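Local coordinates for protein predicted sugar phosphatases of the HAD superfamily (Cytophaga hutchinsonii, PDB 2HX1) that is a predicted sugar phosphatase of the HAD superfamily, probably hydrolysing phosphate esters with the help of a bound magnesium ion, at residues Leu11-Ala21 with Tyr41-Val52; Ala164-Thr172 with Ile182-Met190. All blocks are in the same frame, centred on the assembly; numbering follows the deposited sequence.

Interaction 1: residues Leu11-Ala21 with Tyr41-Val52. With MG (magnesium ion), chain E.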
loop_
_atom_site.group_PDB
_atom_site.type_symbol
_atom_site.label_atom_id
_atom_site.label_comp_id
_atom_site.label_asym_id
_atom_site.label_seq_id
_atom_site.Cartn_x
_atom_site.Cartn_y
_atom_site.Cartn_z
ATOM N N LEU A 11 -21.845 1.923 33.002
ATOM C CA LEU A 11 -21.997 3.368 33.131
ATOM C C LEU A 11 -21.555 3.994 34.465
ATOM O O LEU A 11 -21.094 5.121 34.464
ATOM C CB LEU A 11 -23.421 3.774 32.795
ATOM C CG LEU A 11 -23.805 3.474 31.341
ATOM C CD1 LEU A 11 -25.213 3.904 31.087
ATOM C CD2 LEU A 11 -22.862 4.169 30.347
ATOM N N PRO A 12 -21.724 3.283 35.603
ATOM C CA PRO A 12 -21.257 3.774 36.903
ATOM C C PRO A 12 -19.769 4.013 37.039
ATOM O O PRO A 12 -19.373 4.747 37.949
ATOM C CB PRO A 12 -21.646 2.645 37.871
ATOM C CG PRO A 12 -22.818 1.968 37.216
ATOM C CD PRO A 12 -22.453 2.006 35.746
ATOM N N LYS A 13 -18.942 3.415 36.181
ATOM C CA LYS A 13 -17.494 3.610 36.278
ATOM C C LYS A 13 -17.063 4.979 35.761
ATOM O O LYS A 13 -15.904 5.378 35.952
ATOM C CB LYS A 13 -16.709 2.574 35.466
ATOM C CG LYS A 13 -17.049 1.078 35.639
ATOM C CD LYS A 13 -16.193 0.207 34.634
ATOM N N TYR A 14 -17.976 5.697 35.101
ATOM C CA TYR A 14 -17.573 6.804 34.224
ATOM C C TYR A 14 -18.254 8.117 34.528
ATOM O O TYR A 14 -19.421 8.145 34.849
ATOM C CB TYR A 14 -17.820 6.398 32.768
ATOM C CG TYR A 14 -17.029 5.168 32.422
ATOM C CD1 TYR A 14 -15.656 5.220 32.339
ATOM C CD2 TYR A 14 -17.658 3.948 32.215
ATOM C CE1 TYR A 14 -14.919 4.098 32.043
ATOM C CE2 TYR A 14 -16.934 2.813 31.929
ATOM C CZ TYR A 14 -15.557 2.888 31.850
ATOM O OH TYR A 14 -14.829 1.751 31.553
ATOM N N LYS A 15 -17.499 9.203 34.382
ATOM C CA LYS A 15 -17.997 10.556 34.576
ATOM C C LYS A 15 -18.515 11.182 33.278
ATOM O O LYS A 15 -19.348 12.071 33.321
ATOM C CB LYS A 15 -16.901 11.410 35.224
ATOM C CG LYS A 15 -16.584 10.927 36.641
ATOM C CD LYS A 15 -15.518 11.774 37.323
ATOM C CE LYS A 15 -15.014 11.146 38.614
ATOM N NZ LYS A 15 -13.683 11.727 39.084
ATOM N N CYS A 16 -18.040 10.706 32.124
ATOM C CA CYS A 16 -18.592 11.160 30.836
ATOM C C CYS A 16 -18.512 10.070 29.799
ATOM O O CYS A 16 -17.584 9.260 29.824
ATOM C CB CYS A 16 -17.848 12.386 30.337
ATOM S SG CYS A 16 -18.662 13.246 28.978
ATOM N N ILE A 17 -19.521 10.012 28.929
ATOM C CA ILE A 17 -19.519 9.097 27.797
ATOM C C ILE A 17 -19.232 9.905 26.526
ATOM O O ILE A 17 -19.780 10.998 26.339
ATOM C CB ILE A 17 -20.897 8.329 27.654
ATOM C CG1 ILE A 17 -21.406 7.844 29.013
ATOM C CG2 ILE A 17 -20.785 7.130 26.713
ATOM C CD1 ILE A 17 -20.482 6.809 29.667
ATOM N N PHE A 18 -18.346 9.392 25.680
ATOM C CA PHE A 18 -18.220 9.856 24.295
ATOM C C PHE A 18 -18.841 8.804 23.367
ATOM O O PHE A 18 -18.447 7.655 23.395
ATOM C CB PHE A 18 -16.755 10.082 23.856
ATOM C CG PHE A 18 -15.993 11.122 24.664
ATOM C CD1 PHE A 18 -16.611 11.972 25.555
ATOM C CD2 PHE A 18 -14.628 11.279 24.465
ATOM C CE1 PHE A 18 -15.882 12.921 26.264
ATOM C CE2 PHE A 18 -13.905 12.212 25.204
ATOM C CZ PHE A 18 -14.542 13.039 26.071
ATOM N N PHE A 19 -19.838 9.224 22.585
ATOM C CA PHE A 19 -20.534 8.352 21.659
ATOM C C PHE A 19 -20.113 8.676 20.219
ATOM O O PHE A 19 -20.206 9.813 19.823
ATOM C CB PHE A 19 -22.048 8.573 21.752
ATOM C CG PHE A 19 -22.709 7.994 22.992
ATOM C CD1 PHE A 19 -22.949 6.638 23.108
ATOM C CD2 PHE A 19 -23.130 8.812 24.001
ATOM C CE1 PHE A 19 -23.564 6.119 24.209
ATOM C CE2 PHE A 19 -23.742 8.289 25.117
ATOM C CZ PHE A 19 -23.988 6.962 25.206
ATOM N N ASP A 20 -19.617 7.690 19.469
ATOM C CA ASP A 20 -19.669 7.732 18.014
ATOM C C ASP A 20 -21.158 7.685 17.616
ATOM O O ASP A 20 -21.967 7.163 18.390
ATOM C CB ASP A 20 -18.902 6.542 17.423
ATOM C CG ASP A 20 -19.029 6.440 15.916
ATOM O OD1 ASP A 20 -18.917 7.465 15.227
ATOM O OD2 ASP A 20 -19.246 5.319 15.417
ATOM N N ALA A 21 -21.528 8.240 16.455
ATOM C CA ALA A 21 -22.952 8.296 16.066
ATOM C C ALA A 21 -23.291 7.096 15.182
ATOM O O ALA A 21 -23.979 6.205 15.632
ATOM C CB ALA A 21 -23.320 9.602 15.401
ATOM N N TYR A 41 -31.806 7.761 30.353
ATOM C CA TYR A 41 -31.077 7.191 31.489
ATOM C C TYR A 41 -29.963 8.115 31.955
ATOM O O TYR A 41 -29.837 8.399 33.146
ATOM C CB TYR A 41 -30.499 5.815 31.155
ATOM C CG TYR A 41 -29.831 5.117 32.317
ATOM C CD1 TYR A 41 -30.578 4.496 33.307
ATOM C CD2 TYR A 41 -28.436 5.061 32.418
ATOM C CE1 TYR A 41 -29.947 3.836 34.384
ATOM C CE2 TYR A 41 -27.812 4.412 33.470
ATOM C CZ TYR A 41 -28.572 3.799 34.450
ATOM O OH TYR A 41 -27.945 3.154 35.496
ATOM N N LEU A 42 -29.136 8.585 31.023
ATOM C CA LEU A 42 -27.986 9.390 31.425
ATOM C C LEU A 42 -28.448 10.694 32.109
ATOM O O LEU A 42 -27.821 11.145 33.074
ATOM C CB LEU A 42 -27.079 9.695 30.228
ATOM C CG LEU A 42 -26.408 8.498 29.553
ATOM C CD1 LEU A 42 -25.878 8.897 28.189
ATOM C CD2 LEU A 42 -25.313 7.944 30.442
ATOM N N LYS A 43 -29.516 11.301 31.592
ATOM C CA LYS A 43 -30.093 12.497 32.228
ATOM C C LYS A 43 -30.505 12.164 33.674
ATOM O O LYS A 43 -29.949 12.711 34.639
ATOM C CB LYS A 43 -31.296 13.030 31.451
ATOM C CG LYS A 43 -31.961 14.246 32.138
ATOM C CD LYS A 43 -32.644 15.159 31.120
ATOM C CE LYS A 43 -33.808 14.470 30.415
ATOM N NZ LYS A 43 -33.633 14.556 28.940
ATOM N N ALA A 44 -31.425 11.220 33.821
ATOM C CA ALA A 44 -31.864 10.794 35.159
ATOM C C ALA A 44 -30.685 10.461 36.095
ATOM O O ALA A 44 -30.770 10.669 37.297
ATOM C CB ALA A 44 -32.856 9.605 35.068
ATOM N N GLN A 45 -29.565 9.982 35.566
ATOM C CA GLN A 45 -28.407 9.710 36.405
ATOM C C GLN A 45 -27.475 10.926 36.518
ATOM O O GLN A 45 -26.440 10.852 37.186
ATOM C CB GLN A 45 -27.652 8.497 35.864
ATOM C CG GLN A 45 -28.505 7.207 35.781
ATOM C CD GLN A 45 -28.550 6.389 37.090
ATOM O OE1 GLN A 45 -29.600 5.871 37.474
ATOM N NE2 GLN A 45 -27.410 6.271 37.763
ATOM N N GLY A 46 -27.834 12.045 35.895
ATOM C CA GLY A 46 -26.931 13.199 35.811
ATOM C C GLY A 46 -25.535 12.891 35.249
ATOM O O GLY A 46 -24.520 13.393 35.747
ATOM N N GLN A 47 -25.472 12.061 34.212
ATOM C CA GLN A 47 -24.180 11.733 33.608
ATOM C C GLN A 47 -24.005 12.489 32.301
ATOM O O GLN A 47 -24.885 12.480 31.422
ATOM C CB GLN A 47 -24.035 10.232 33.379
ATOM C CG GLN A 47 -23.260 9.522 34.469
ATOM C CD GLN A 47 -23.172 8.031 34.207
ATOM O OE1 GLN A 47 -22.212 7.564 33.592
ATOM N NE2 GLN A 47 -24.197 7.276 34.650
ATOM N N ASP A 48 -22.859 13.139 32.194
ATOM C CA ASP A 48 -22.503 13.895 31.002
ATOM C C ASP A 48 -22.219 12.974 29.823
ATOM O O ASP A 48 -21.834 11.802 29.994
ATOM C CB ASP A 48 -21.287 14.789 31.285
ATOM C CG ASP A 48 -21.620 15.902 32.271
ATOM O OD1 ASP A 48 -22.487 16.733 31.917
ATOM O OD2 ASP A 48 -21.067 15.913 33.405
ATOM N N TYR A 49 -22.407 13.515 28.621
ATOM C CA TYR A 49 -22.018 12.811 27.429
ATOM C C TYR A 49 -21.741 13.833 26.324
ATOM O O TYR A 49 -22.188 14.982 26.405
ATOM C CB TYR A 49 -23.125 11.822 27.012
ATOM C CG TYR A 49 -24.273 12.554 26.395
ATOM C CD1 TYR A 49 -24.225 12.940 25.057
ATOM C CD2 TYR A 49 -25.378 12.934 27.163
ATOM C CE1 TYR A 49 -25.236 13.672 24.490
ATOM C CE2 TYR A 49 -26.437 13.673 26.586
ATOM C CZ TYR A 49 -26.346 14.037 25.245
ATOM O OH TYR A 49 -27.333 14.764 24.625
ATOM N N TYR A 50 -20.971 13.407 25.325
ATOM C CA TYR A 50 -20.807 14.115 24.058
ATOM C C TYR A 50 -20.947 13.110 22.953
ATOM O O TYR A 50 -20.722 11.904 23.161
ATOM C CB TYR A 50 -19.441 14.757 23.907
ATOM C CG TYR A 50 -19.183 15.902 24.831
ATOM C CD1 TYR A 50 -19.612 17.192 24.515
ATOM C CD2 TYR A 50 -18.494 15.706 26.025
ATOM C CE1 TYR A 50 -19.361 18.263 25.390
ATOM C CE2 TYR A 50 -18.257 16.739 26.883
ATOM C CZ TYR A 50 -18.687 18.014 26.571
ATOM O OH TYR A 50 -18.408 19.023 27.445
ATOM N N ILE A 51 -21.288 13.618 21.773
ATOM C CA ILE A 51 -21.183 12.865 20.540
ATOM C C ILE A 51 -19.917 13.358 19.853
ATOM O O ILE A 51 -19.744 14.561 19.697
ATOM C CB ILE A 51 -22.445 13.079 19.646
ATOM C CG1 ILE A 51 -23.668 12.436 20.328
ATOM C CG2 ILE A 51 -22.195 12.546 18.254
ATOM C CD1 ILE A 51 -24.982 12.756 19.730
ATOM N N VAL A 52 -19.029 12.433 19.489
ATOM C CA VAL A 52 -17.742 12.746 18.882
ATOM C C VAL A 52 -17.783 12.000 17.538
ATOM O O VAL A 52 -17.790 10.764 17.494
ATOM C CB VAL A 52 -16.579 12.264 19.747
ATOM C CG1 VAL A 52 -15.271 12.547 19.073
ATOM C CG2 VAL A 52 -16.667 12.913 21.122
HETATM MG MG MG E . -19.400 4.374 13.701
HETATM O O HOH W 1 -19.416 6.241 12.852
HETATM O O HOH W 2 -17.253 4.460 13.768
HETATM O O HOH W 3 -19.595 3.515 11.909
#
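Phe19 presents its ring edge to Leu42: CE2 lies 3.8 Å from Leu42 CD1, which approaches in the ring plane from the opposite direction. Tyr49 CB is also near that edge, its side chain roughly perpendicular to that of Phe19, while Ile17 CG2 covers one ring face. Leu42 uses its other branch, CD2, to reach Ile17 CG1 and Leu11 CD1, joining the helix to both the strand and the turn before it. Leu11 CD1 is 3.6 Å from Tyr41 CE2, the two side chains running alongside but oppositely directed. On the other face of the sheet, Phe18 and Tyr50 extend next to one another in a common direction, Phe18 CE1 3.8 Å from Tyr50 CD2. Cys16 has SG swung away from its own N (chi1 -167°), which brings it 3.8 Å from Tyr50 CD2 in an oblique sulfur-aromatic contact; helix 208-218 packs on this face.

Between the two faces, strands 16-19 and 48-52 run parallel at 17°, and Ile17 and Phe19 each donate and accept, including a nearly straight bond from Phe19 N to Tyr50 O (2.9 Å, 167°). The modelled Gln47 OE1 is 2.8 Å from Leu11 O, but which way round the amide sits is doubtful. Shortening Gln47 to an alanine is likely to leave the carbonyls of Leu11 and Tyr14 without the side-chain amide beside them.

Beyond the strand, Asp20 OD2 binds magnesium at 2.0 Å, with Phe22 O, Asp233 and three waters completing the site; OD1 accepts a bond from one of those waters and forms a salt bridge with Lys204. This is consistent with the first HAD motif, at the C-terminal end of a central parallel strand. With apolar side chains on both its faces, the buried strand pair holds the Asp20 carboxylate at the strand end, toward magnesium.

Interaction 2: residues Ala164-Thr172 with Ile182-Met190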
loop_
_atom_site.group_PDB
_atom_site.type_symbol
_atom_site.label_atom_id
_atom_site.label_comp_id
_atom_site.label_asym_id
_atom_site.label_seq_id
_atom_site.Cartn_x
_atom_site.Cartn_y
_atom_site.Cartn_z
ATOM N N ALA A 164 -5.020 19.765 0.930
ATOM C CA ALA A 164 -6.228 19.018 0.633
ATOM C C ALA A 164 -6.686 18.377 1.944
ATOM O O ALA A 164 -5.915 17.632 2.574
ATOM C CB ALA A 164 -5.972 17.956 -0.438
ATOM N N ILE A 165 -7.914 18.703 2.363
ATOM C CA ILE A 165 -8.461 18.327 3.689
ATOM C C ILE A 165 -9.728 17.446 3.534
ATOM O O ILE A 165 -10.617 17.725 2.709
ATOM C CB ILE A 165 -8.822 19.614 4.507
ATOM C CG1 ILE A 165 -7.608 20.510 4.703
ATOM C CG2 ILE A 165 -9.383 19.311 5.921
ATOM C CD1 ILE A 165 -7.987 21.899 5.127
ATOM N N VAL A 166 -9.840 16.400 4.340
ATOM C CA VAL A 166 -11.078 15.629 4.434
ATOM C C VAL A 166 -11.259 15.155 5.878
ATOM O O VAL A 166 -10.279 14.961 6.582
ATOM C CB VAL A 166 -11.045 14.397 3.428
ATOM C CG1 VAL A 166 -9.949 13.368 3.816
ATOM C CG2 VAL A 166 -12.427 13.710 3.328
ATOM N N ALA A 167 -12.507 14.955 6.298
ATOM C CA ALA A 167 -12.844 14.226 7.537
ATOM C C ALA A 167 -12.472 12.758 7.355
ATOM O O ALA A 167 -12.731 12.176 6.297
ATOM C CB ALA A 167 -14.333 14.313 7.830
ATOM N N ASN A 168 -11.907 12.160 8.390
ATOM C CA ASN A 168 -11.413 10.788 8.317
ATOM C C ASN A 168 -12.552 9.791 8.447
ATOM O O ASN A 168 -12.577 8.982 9.379
ATOM C CB ASN A 168 -10.386 10.542 9.412
ATOM C CG ASN A 168 -9.604 9.275 9.184
ATOM O OD1 ASN A 168 -9.213 8.991 8.066
ATOM N ND2 ASN A 168 -9.372 8.508 10.240
ATOM N N THR A 169 -13.490 9.823 7.508
ATOM C CA THR A 169 -14.646 8.950 7.618
ATOM C C THR A 169 -14.200 7.562 7.152
ATOM O O THR A 169 -13.100 7.380 6.601
ATOM C CB THR A 169 -15.851 9.451 6.771
ATOM O OG1 THR A 169 -15.631 9.164 5.385
ATOM C CG2 THR A 169 -16.113 10.982 6.953
ATOM N N ASP A 170 -15.052 6.580 7.397
ATOM C CA ASP A 170 -14.862 5.259 6.844
ATOM C C ASP A 170 -14.883 5.443 5.327
ATOM O O ASP A 170 -15.440 6.410 4.842
ATOM C CB ASP A 170 -15.996 4.315 7.305
ATOM C CG ASP A 170 -16.061 4.141 8.852
ATOM O OD1 ASP A 170 -14.988 3.947 9.486
ATOM O OD2 ASP A 170 -17.199 4.163 9.413
ATOM N N ASN A 171 -14.272 4.518 4.587
ATOM C CA ASN A 171 -14.301 4.580 3.127
ATOM C C ASN A 171 -15.669 4.361 2.546
ATOM O O ASN A 171 -15.918 4.829 1.466
ATOM C CB ASN A 171 -13.383 3.539 2.516
ATOM C CG ASN A 171 -11.970 3.902 2.627
ATOM O OD1 ASN A 171 -11.619 5.087 2.632
ATOM N ND2 ASN A 171 -11.112 2.888 2.725
ATOM N N THR A 172 -16.518 3.587 3.229
ATOM C CA THR A 172 -17.909 3.382 2.807
ATOM C C THR A 172 -18.862 3.536 3.977
ATOM O O THR A 172 -18.441 3.468 5.124
ATOM C CB THR A 172 -18.149 1.986 2.237
ATOM O OG1 THR A 172 -17.936 1.013 3.260
ATOM C CG2 THR A 172 -17.242 1.724 1.043
ATOM N N ILE A 182 -19.964 4.779 -1.189
ATOM C CA ILE A 182 -18.651 5.347 -0.977
ATOM C C ILE A 182 -18.837 6.687 -0.261
ATOM O O ILE A 182 -19.623 7.529 -0.712
ATOM C CB ILE A 182 -17.922 5.529 -2.310
ATOM C CG1 ILE A 182 -17.728 4.172 -2.999
ATOM C CG2 ILE A 182 -16.583 6.161 -2.107
ATOM C CD1 ILE A 182 -17.349 4.288 -4.469
ATOM N N ALA A 183 -18.128 6.860 0.857
ATOM C CA ALA A 183 -18.217 8.061 1.698
ATOM C C ALA A 183 -17.147 9.017 1.265
ATOM O O ALA A 183 -16.278 8.665 0.465
ATOM C CB ALA A 183 -18.035 7.734 3.169
ATOM N N ILE A 184 -17.201 10.237 1.794
ATOM C CA ILE A 184 -16.266 11.294 1.370
ATOM C C ILE A 184 -14.792 10.891 1.661
ATOM O O ILE A 184 -13.883 11.156 0.858
ATOM C CB ILE A 184 -16.677 12.669 1.930
ATOM C CG1 ILE A 184 -15.931 13.792 1.198
ATOM C CG2 ILE A 184 -16.517 12.738 3.500
ATOM C CD1 ILE A 184 -16.186 13.856 -0.366
ATOM N N GLY A 185 -14.573 10.181 2.777
ATOM C CA GLY A 185 -13.241 9.669 3.095
ATOM C C GLY A 185 -12.781 8.686 2.068
ATOM O O GLY A 185 -11.592 8.591 1.758
ATOM N N GLY A 186 -13.726 7.940 1.529
ATOM C CA GLY A 186 -13.441 6.963 0.481
ATOM C C GLY A 186 -13.108 7.651 -0.819
ATOM O O GLY A 186 -12.231 7.217 -1.535
ATOM N N VAL A 187 -13.799 8.740 -1.118
ATOM C CA VAL A 187 -13.448 9.554 -2.274
ATOM C C VAL A 187 -12.000 10.067 -2.167
ATOM O O VAL A 187 -11.266 10.062 -3.151
ATOM C CB VAL A 187 -14.442 10.723 -2.460
ATOM C CG1 VAL A 187 -13.983 11.705 -3.573
ATOM C CG2 VAL A 187 -15.801 10.178 -2.775
ATOM N N ALA A 188 -11.600 10.539 -0.984
ATOM C CA ALA A 188 -10.219 10.952 -0.761
ATOM C C ALA A 188 -9.299 9.766 -0.992
ATOM O O ALA A 188 -8.290 9.905 -1.664
ATOM C CB ALA A 188 -10.043 11.523 0.670
ATOM N N THR A 189 -9.651 8.602 -0.435
ATOM C CA THR A 189 -8.850 7.393 -0.595
ATOM C C THR A 189 -8.619 7.067 -2.082
ATOM O O THR A 189 -7.508 6.687 -2.482
ATOM C CB THR A 189 -9.511 6.191 0.131
ATOM O OG1 THR A 189 -9.507 6.424 1.548
ATOM C CG2 THR A 189 -8.778 4.898 -0.164
HETATM N N MSE A 190 -9.678 7.214 -2.884
HETATM C CA MSE A 190 -9.622 6.947 -4.321
HETATM C C MSE A 190 -8.732 7.922 -5.016
HETATM O O MSE A 190 -7.960 7.546 -5.887
HETATM C CB MSE A 190 -11.007 7.072 -4.919
HETATM C CG MSE A 190 -11.904 5.922 -4.535
HETATM SE SE MSE A 190 -13.717 6.085 -5.243
HETATM C CE MSE A 190 -13.917 7.865 -5.685
#
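Thr172 and Ile182 form an antiparallel non-hydrogen-bonded pair with CA atoms 4.3 Å apart, while the axes of strand 164-167 and helix 184-190 approach to 8.0 Å at 142°. On the strand, Val166 spreads its branches along the helix: CG1 meets Ala188 CB at 3.6 Å, and CG2 rests beside Ile184 O and CG1. Thr169 then crosses Ile184, methyl against methyl, and holds OG1 between its own N and carbonyl carbon (chi1 76°). From there OG1 accepts a bent bond from Gly185 N (3.0 Å, 138°) and donates to Asp170 O, a local bond that fixes the hydroxyl's rotation while it serves an N-H of the first helical turn. Ala183, at the N-cap position, has only a methyl, and this touches Asp170 O.

Strand 164-167, helix 184-195 and strand 199-202 make a beta-alpha-beta crossover in the five-stranded parallel sheet, interrupted by the hairpin 172-174/180-182; a second domain of this kind acts as the cap in many HAD sugar phosphatases. At the base of the hairpin Ala183 N bonds to Asn171 O (3.1 Å), the donor standing above the carbonyl plane. Close approach is possible because Gly185 and Gly186 have no side chains: a CB on either would clash, with Thr169 OG1 and Asn171 O respectively. Asn171 lies roughly perpendicular to Thr189, bringing OD1 2.7 Å from Thr189 OG1, whose proton may instead serve Gly185 O. Asp170, its side chain near the magnesium, bonds through N to a sulfonate oxygen of a buffer molecule, probably from the crystallisation liquor. Ile194 of a second subunit packs on Thr172 and Ile182 of the hairpin and on Met190 of the helix.

Overall arrangement
Interaction 1 is complete, in sequence, before interaction 2 begins, and the two belong to different sheets. Residues 11-21 and 41-52 supply neighbouring strands of the six-stranded parallel sheet, whereas 164-172 and 182-190 join strand 164-167 of the five-stranded sheet to helix 184-195. Their centres are 29 Å apart, lying to either side of the middle of the chain, yet the nearest atoms are about 6 Å apart without touching. That approach occurs near the metal site, where Asp20 binds magnesium from the first sheet and Asp170 extends from the second. Such a layout is consistent with an active-site cleft between a HAD core and a cap domain.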